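Phosphoribosylaminoimidazole-succinocarboxamide synthase (Pyrococcus horikoshii, PDB 4O83) catalyses the ATP-dependent ligation of L-aspartate to carboxyaminoimidazole ribonucleotide, forming SAICAR in the de novo synthesis of purines. Local coordinates at residues 86-91 against 144-149; 174-179 against 186-191. All blocks are in the same frame, centred on the assembly; numbering follows the deposited sequence.

Contact 1 (86-91 against 144-149). With CD (cadmium ion), chain E.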
loop_
_atom_site.group_PDB
_atom_site.type_symbol
_atom_site.label_atom_id
_atom_site.label_comp_id
_atom_site.label_asym_id
_atom_site.label_seq_id
_atom_site.Cartn_x
_atom_site.Cartn_y
_atom_site.Cartn_z
ATOM N N TYR A 86 22.467 -9.585 11.199
ATOM C CA TYR A 86 21.627 -10.445 12.046
ATOM C C TYR A 86 21.538 -11.839 11.424
ATOM O O TYR A 86 21.466 -11.968 10.197
ATOM C CB TYR A 86 20.237 -9.860 12.245
ATOM C CG TYR A 86 20.211 -8.599 13.071
ATOM C CD1 TYR A 86 20.202 -8.652 14.467
ATOM C CD2 TYR A 86 20.160 -7.351 12.454
ATOM C CE1 TYR A 86 20.160 -7.497 15.223
ATOM C CE2 TYR A 86 20.113 -6.194 13.194
ATOM C CZ TYR A 86 20.116 -6.270 14.579
ATOM O OH TYR A 86 20.081 -5.103 15.291
ATOM N N PRO A 87 21.567 -12.892 12.260
ATOM C CA PRO A 87 21.535 -14.271 11.753
ATOM C C PRO A 87 20.108 -14.710 11.393
ATOM O O PRO A 87 19.625 -15.764 11.851
ATOM C CB PRO A 87 22.070 -15.083 12.933
ATOM C CG PRO A 87 21.685 -14.292 14.132
ATOM C CD PRO A 87 21.752 -12.846 13.720
ATOM N N LEU A 88 19.454 -13.899 10.566
ATOM C CA LEU A 88 18.058 -14.088 10.234
ATOM C C LEU A 88 17.770 -14.023 8.741
ATOM O O LEU A 88 18.434 -13.299 7.985
ATOM C CB LEU A 88 17.206 -13.005 10.904
ATOM C CG LEU A 88 17.183 -12.836 12.431
ATOM C CD1 LEU A 88 16.363 -11.613 12.818
ATOM C CD2 LEU A 88 16.641 -14.082 13.118
ATOM N N GLU A 89 16.790 -14.817 8.337
ATOM C CA GLU A 89 16.071 -14.580 7.093
ATOM C C GLU A 89 14.640 -14.228 7.482
ATOM O O GLU A 89 13.965 -15.017 8.132
ATOM C CB GLU A 89 16.130 -15.803 6.170
ATOM C CG GLU A 89 17.555 -16.260 5.880
ATOM C CD GLU A 89 17.657 -17.166 4.670
ATOM O OE1 GLU A 89 17.545 -16.668 3.540
ATOM O OE2 GLU A 89 17.866 -18.377 4.843
ATOM N N VAL A 90 14.207 -13.018 7.115
ATOM C CA VAL A 90 12.916 -12.474 7.496
ATOM C C VAL A 90 11.989 -12.570 6.290
ATOM O O VAL A 90 12.281 -12.018 5.224
ATOM C CB VAL A 90 13.039 -11.011 7.981
ATOM C CG1 VAL A 90 11.686 -10.464 8.390
ATOM C CG2 VAL A 90 14.049 -10.888 9.134
ATOM N N VAL A 91 10.881 -13.284 6.456
ATOM C CA VAL A 91 9.977 -13.526 5.341
ATOM C C VAL A 91 8.669 -12.801 5.574
ATOM O O VAL A 91 8.092 -12.887 6.665
ATOM C CB VAL A 91 9.770 -15.040 5.068
ATOM C CG1 VAL A 91 8.766 -15.264 3.943
ATOM C CG2 VAL A 91 11.093 -15.711 4.714
ATOM N N ASP A 144 13.411 -5.435 21.248
ATOM C CA ASP A 144 13.400 -4.121 20.635
ATOM C C ASP A 144 13.907 -4.144 19.190
ATOM O O ASP A 144 13.333 -3.496 18.304
ATOM C CB ASP A 144 14.264 -3.173 21.459
ATOM C CG ASP A 144 13.507 -1.962 21.894
ATOM O OD1 ASP A 144 12.821 -2.054 22.938
ATOM O OD2 ASP A 144 13.575 -0.935 21.183
ATOM N N GLU A 145 15.007 -4.862 18.973
ATOM C CA GLU A 145 15.590 -5.037 17.639
ATOM C C GLU A 145 14.626 -5.788 16.698
ATOM O O GLU A 145 14.394 -5.354 15.579
ATOM C CB GLU A 145 16.918 -5.777 17.719
ATOM C CG GLU A 145 18.108 -4.926 18.131
ATOM C CD GLU A 145 19.296 -5.786 18.533
ATOM O OE1 GLU A 145 19.170 -6.565 19.488
ATOM O OE2 GLU A 145 20.352 -5.715 17.887
ATOM N N ILE A 146 14.078 -6.903 17.175
ATOM C CA ILE A 146 13.060 -7.670 16.442
ATOM C C ILE A 146 11.887 -6.786 16.001
ATOM O O ILE A 146 11.454 -6.840 14.847
ATOM C CB ILE A 146 12.514 -8.844 17.292
ATOM C CG1 ILE A 146 13.569 -9.942 17.453
ATOM C CG2 ILE A 146 11.244 -9.410 16.665
ATOM C CD1 ILE A 146 14.106 -10.521 16.149
ATOM N N LYS A 147 11.383 -5.976 16.932
ATOM C CA LYS A 147 10.271 -5.069 16.674
ATOM C C LYS A 147 10.598 -4.087 15.559
ATOM O O LYS A 147 9.781 -3.871 14.659
ATOM C CB LYS A 147 9.885 -4.305 17.942
ATOM C CG LYS A 147 8.637 -4.830 18.636
ATOM C CD LYS A 147 8.739 -6.297 19.001
ATOM N N LYS A 148 11.783 -3.486 15.638
ATOM C CA LYS A 148 12.279 -2.615 14.573
ATOM C C LYS A 148 12.423 -3.352 13.228
ATOM O O LYS A 148 12.018 -2.828 12.193
ATOM C CB LYS A 148 13.616 -1.985 14.960
ATOM C CG LYS A 148 14.105 -0.931 13.960
ATOM C CD LYS A 148 13.068 0.179 13.810
ATOM C CE LYS A 148 13.568 1.327 12.962
ATOM N NZ LYS A 148 12.719 2.520 13.248
ATOM N N ILE A 149 13.038 -4.535 13.259
ATOM C CA ILE A 149 13.231 -5.366 12.058
ATOM C C ILE A 149 11.895 -5.663 11.343
ATOM O O ILE A 149 11.750 -5.404 10.128
ATOM C CB ILE A 149 13.985 -6.671 12.406
ATOM C CG1 ILE A 149 15.479 -6.370 12.592
ATOM C CG2 ILE A 149 13.815 -7.730 11.321
ATOM C CD1 ILE A 149 16.260 -7.493 13.250
HETATM CD CD CD E . 19.310 -19.880 3.783
#
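With chi1 at -68°, Tyr-86 sets its ring anti to its own carbonyl carbon and aims the phenol at helix 143-165, while Ile-149, its CG1 placed likewise (chi1 -77°) and the chain extended beyond, brings CD1 over the centre of that ring. The methyl carbon stands 3.9 Å from the ring centroid, almost on the normal, a CH-pi contact over the face. At the rim, Tyr-86 OH donates a hydrogen bond of 2.7 Å to Glu-145 OE2, which lies in the plane of the ring. The hydroxyl meets this oxygen on its anti side, somewhat out of the carboxylate plane, with ring and carboxylate planes steeply inclined at 70°. The other oxygen, OE1, is bonded to Ser-142 OG, so each carboxylate oxygen has a partner. This is helix-on-sheet packing: strand 84-93, in the middle of an antiparallel sheet, turns alternate residues toward the helix. Leu-88 CD1 reaches Ile-149 CD1 at 4.1 Å and Ile-146 CD1 at 4.2 Å, and Val-90 CG2 lies 3.8 Å from Ile-149 CG2, so that Ile-149 uses its two methyl ends on different residues of the strand. Phe-178 and Ile-186 also pack on Ile-149. Between Leu-88 and Val-90, Glu-89 faces away from the helix; in one of its two modelled conformers OE2 binds a cadmium ion at 2.3 Å, with Asp-128 OD2 as a second ligand.

Contact 2 (174-179 against 186-191). With AMP (adenosine monophosphate), chain L.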
loop_
_atom_site.group_PDB
_atom_site.type_symbol
_atom_site.label_atom_id
_atom_site.label_comp_id
_atom_site.label_asym_id
_atom_site.label_seq_id
_atom_site.Cartn_x
_atom_site.Cartn_y
_atom_site.Cartn_z
ATOM N N PHE A 174 8.413 -12.724 0.096
ATOM C CA PHE A 174 9.816 -12.380 -0.142
ATOM C C PHE A 174 10.661 -12.501 1.142
ATOM O O PHE A 174 10.119 -12.524 2.270
ATOM C CB PHE A 174 9.970 -11.008 -0.869
ATOM C CG PHE A 174 9.652 -9.800 -0.023
ATOM C CD1 PHE A 174 10.658 -8.898 0.331
ATOM C CD2 PHE A 174 8.356 -9.548 0.413
ATOM C CE1 PHE A 174 10.371 -7.770 1.114
ATOM C CE2 PHE A 174 8.077 -8.441 1.210
ATOM C CZ PHE A 174 9.079 -7.551 1.562
ATOM N N LYS A 175 11.975 -12.618 0.962
ATOM C CA LYS A 175 12.896 -12.800 2.064
ATOM C C LYS A 175 13.809 -11.591 2.138
ATOM O O LYS A 175 14.317 -11.138 1.108
ATOM C CB LYS A 175 13.713 -14.084 1.866
ATOM C CG LYS A 175 14.702 -14.446 2.994
ATOM C CD LYS A 175 16.110 -13.862 2.797
ATOM C CE LYS A 175 16.802 -14.404 1.539
ATOM N NZ LYS A 175 18.074 -13.680 1.274
ATOM N N LEU A 176 14.026 -11.100 3.357
ATOM C CA LEU A 176 14.904 -9.960 3.630
ATOM C C LEU A 176 15.945 -10.350 4.660
ATOM O O LEU A 176 15.706 -11.247 5.489
ATOM C CB LEU A 176 14.105 -8.776 4.185
ATOM C CG LEU A 176 13.030 -8.141 3.310
ATOM C CD1 LEU A 176 12.385 -6.970 4.037
ATOM C CD2 LEU A 176 13.655 -7.697 1.971
ATOM N N GLU A 177 17.093 -9.676 4.589
ATOM C CA GLU A 177 18.128 -9.781 5.599
ATOM C C GLU A 177 18.545 -8.381 6.048
ATOM O O GLU A 177 18.465 -7.408 5.268
ATOM C CB GLU A 177 19.343 -10.567 5.078
ATOM C CG GLU A 177 18.949 -11.900 4.453
ATOM C CD GLU A 177 20.110 -12.831 4.143
ATOM O OE1 GLU A 177 21.251 -12.588 4.596
ATOM O OE2 GLU A 177 19.858 -13.840 3.456
ATOM N N PHE A 178 18.993 -8.311 7.304
ATOM C CA PHE A 178 19.340 -7.067 7.960
ATOM C C PHE A 178 20.673 -7.198 8.684
ATOM O O PHE A 178 21.094 -8.300 9.065
ATOM C CB PHE A 178 18.254 -6.672 8.987
ATOM C CG PHE A 178 16.909 -6.373 8.378
ATOM C CD1 PHE A 178 16.583 -5.076 7.984
ATOM C CD2 PHE A 178 15.968 -7.384 8.190
ATOM C CE1 PHE A 178 15.346 -4.790 7.431
ATOM C CE2 PHE A 178 14.716 -7.100 7.636
ATOM C CZ PHE A 178 14.417 -5.805 7.251
ATOM N N GLY A 179 21.319 -6.057 8.872
ATOM C CA GLY A 179 22.479 -5.945 9.746
ATOM C C GLY A 179 22.609 -4.585 10.421
ATOM O O GLY A 179 21.790 -3.671 10.203
ATOM N N ILE A 186 19.727 -0.255 12.226
ATOM C CA ILE A 186 19.338 -1.475 11.506
ATOM C C ILE A 186 19.159 -1.161 10.018
ATOM O O ILE A 186 18.389 -0.280 9.651
ATOM C CB ILE A 186 18.097 -2.124 12.149
ATOM C CG1 ILE A 186 18.510 -2.742 13.486
ATOM C CG2 ILE A 186 17.493 -3.223 11.268
ATOM C CD1 ILE A 186 17.383 -2.870 14.483
ATOM N N VAL A 187 19.887 -1.899 9.184
ATOM C CA VAL A 187 20.036 -1.589 7.758
ATOM C C VAL A 187 19.652 -2.793 6.897
ATOM O O VAL A 187 20.150 -3.897 7.110
ATOM C CB VAL A 187 21.500 -1.156 7.452
ATOM C CG1 VAL A 187 21.721 -0.934 5.960
ATOM C CG2 VAL A 187 21.841 0.122 8.223
ATOM N N LEU A 188 18.771 -2.575 5.920
ATOM C CA LEU A 188 18.375 -3.640 4.986
ATOM C C LEU A 188 19.538 -4.043 4.075
ATOM O O LEU A 188 20.234 -3.193 3.523
ATOM C CB LEU A 188 17.152 -3.210 4.165
ATOM C CG LEU A 188 16.583 -4.199 3.140
ATOM C CD1 LEU A 188 16.017 -5.440 3.823
ATOM C CD2 LEU A 188 15.522 -3.511 2.288
ATOM N N ALA A 189 19.743 -5.345 3.926
ATOM C CA ALA A 189 20.931 -5.867 3.274
ATOM C C ALA A 189 20.624 -6.892 2.177
ATOM O O ALA A 189 19.508 -6.957 1.662
ATOM C CB ALA A 189 21.845 -6.486 4.321
ATOM N N ASP A 190 21.643 -7.683 1.841
ATOM C CA ASP A 190 21.563 -8.771 0.859
ATOM C C ASP A 190 21.031 -8.318 -0.508
ATOM O O ASP A 190 21.493 -7.325 -1.045
ATOM C CB ASP A 190 20.751 -9.943 1.425
ATOM C CG ASP A 190 21.078 -11.244 0.758
ATOM O OD1 ASP A 190 20.176 -11.856 0.162
ATOM O OD2 ASP A 190 22.239 -11.662 0.825
ATOM N N GLU A 191 20.073 -9.054 -1.073
ATOM C CA GLU A 191 19.519 -8.723 -2.393
ATOM C C GLU A 191 17.999 -8.655 -2.366
ATOM O O GLU A 191 17.365 -9.154 -1.443
ATOM C CB GLU A 191 19.977 -9.739 -3.451
ATOM C CG GLU A 191 19.340 -11.106 -3.267
ATOM C CD GLU A 191 19.826 -12.140 -4.246
ATOM O OE1 GLU A 191 19.491 -12.034 -5.445
ATOM O OE2 GLU A 191 20.526 -13.069 -3.796
HETATM P P AMP L . 25.015 -15.726 -0.477
HETATM O O1P AMP L . 24.666 -16.688 0.651
HETATM O O2P AMP L . 24.014 -15.674 -1.603
HETATM O O3P AMP L . 26.445 -15.852 -0.948
HETATM O "O5'" AMP L . 24.872 -14.256 0.188
HETATM C "C5'" AMP L . 25.974 -13.393 0.470
HETATM C "C4'" AMP L . 26.253 -13.340 1.971
HETATM O "O4'" AMP L . 26.604 -12.015 2.398
HETATM C "C3'" AMP L . 25.054 -13.751 2.811
HETATM O "O3'" AMP L . 25.568 -14.491 3.918
HETATM C "C2'" AMP L . 24.483 -12.441 3.307
HETATM O "O2'" AMP L . 23.833 -12.616 4.566
HETATM C "C1'" AMP L . 25.732 -11.587 3.454
HETATM N N9 AMP L . 25.477 -10.141 3.283
HETATM C C8 AMP L . 24.559 -9.585 2.481
HETATM N N7 AMP L . 24.611 -8.242 2.542
HETATM C C5 AMP L . 25.602 -7.909 3.393
HETATM C C6 AMP L . 26.206 -6.663 3.927
HETATM N N6 AMP L . 25.757 -5.455 3.551
HETATM N N1 AMP L . 27.224 -6.766 4.809
HETATM C C2 AMP L . 27.700 -7.961 5.207
HETATM N N3 AMP L . 27.200 -9.130 4.769
HETATM C C4 AMP L . 26.170 -9.175 3.884
HETATM O O HOH W 1 17.002 -11.185 0.419
HETATM O O HOH W 2 17.174 -8.207 2.099
#
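Lys-175 starts with CG anti to the backbone N (chi1 -178°), then bends at chi2 and chi3, bringing NZ within 2.8 Å of Glu-177 OE2 and 3.0 Å of Asp-190 OD1 in a salt-bridge network whose two carboxylates are buried. These carboxylates are stacked, their planes 2° apart, and the ammonium probably offsets their repulsion, as does Lys-122 at Glu-177 OE2. In the nucleotide site of this ATP-binding ligase, completed by His-68, Leu-83, Glu-81 and Lys-13, Glu-177 OE1 accepts a bond of 2.6 Å from AMP O2', and Asp-190 N donates to adenine N7 at 3.1 Å. A glutamine in place of Glu-177 would probably leave Lys-175 and Lys-122 without the negative charge they share. Behind this site the hairpin pairs Gly-179 with Val-187 through two backbone bonds, and Ala-189 N donates to Glu-177 O. As the strands diverge, water 2 bridges Glu-177 N and Ala-189 O, and water 1 accepts from Lys-175 NZ near Lys-175 O and Glu-191 O. Leu-188 CD1 sits over the Phe-178 ring, offset toward its rim, and meets Leu-176 CD2. Outward, Leu-188 packs on helix 45-62, Leu-176 and Phe-178 on helix 143-165, and strand 84-93 flanks strand 169-180.

After the N-terminal strands and helix 45-62, the chain reaches strand 84-93, and contact 1 closes a loop of 52 residues, which includes strand 111-121 and helix 133-138, when the chain returns as helix 143-165. That helix leads to strand 169-180, and contact 2 closes the short turn of a hairpin with strand 186-188. The two closures follow in series and neither nest nor cross. In space they join, because strands 84-93 and 169-180 are antiparallel neighbours: Val-90 O lies 2.7 Å from Leu-176 N and Tyr-86 N 2.8 Å from Phe-178 O, both probable hydrogen bonds. Contact 1 thus fixes the helix to the sheet whose hairpin, in contact 2, contributes to the AMP site.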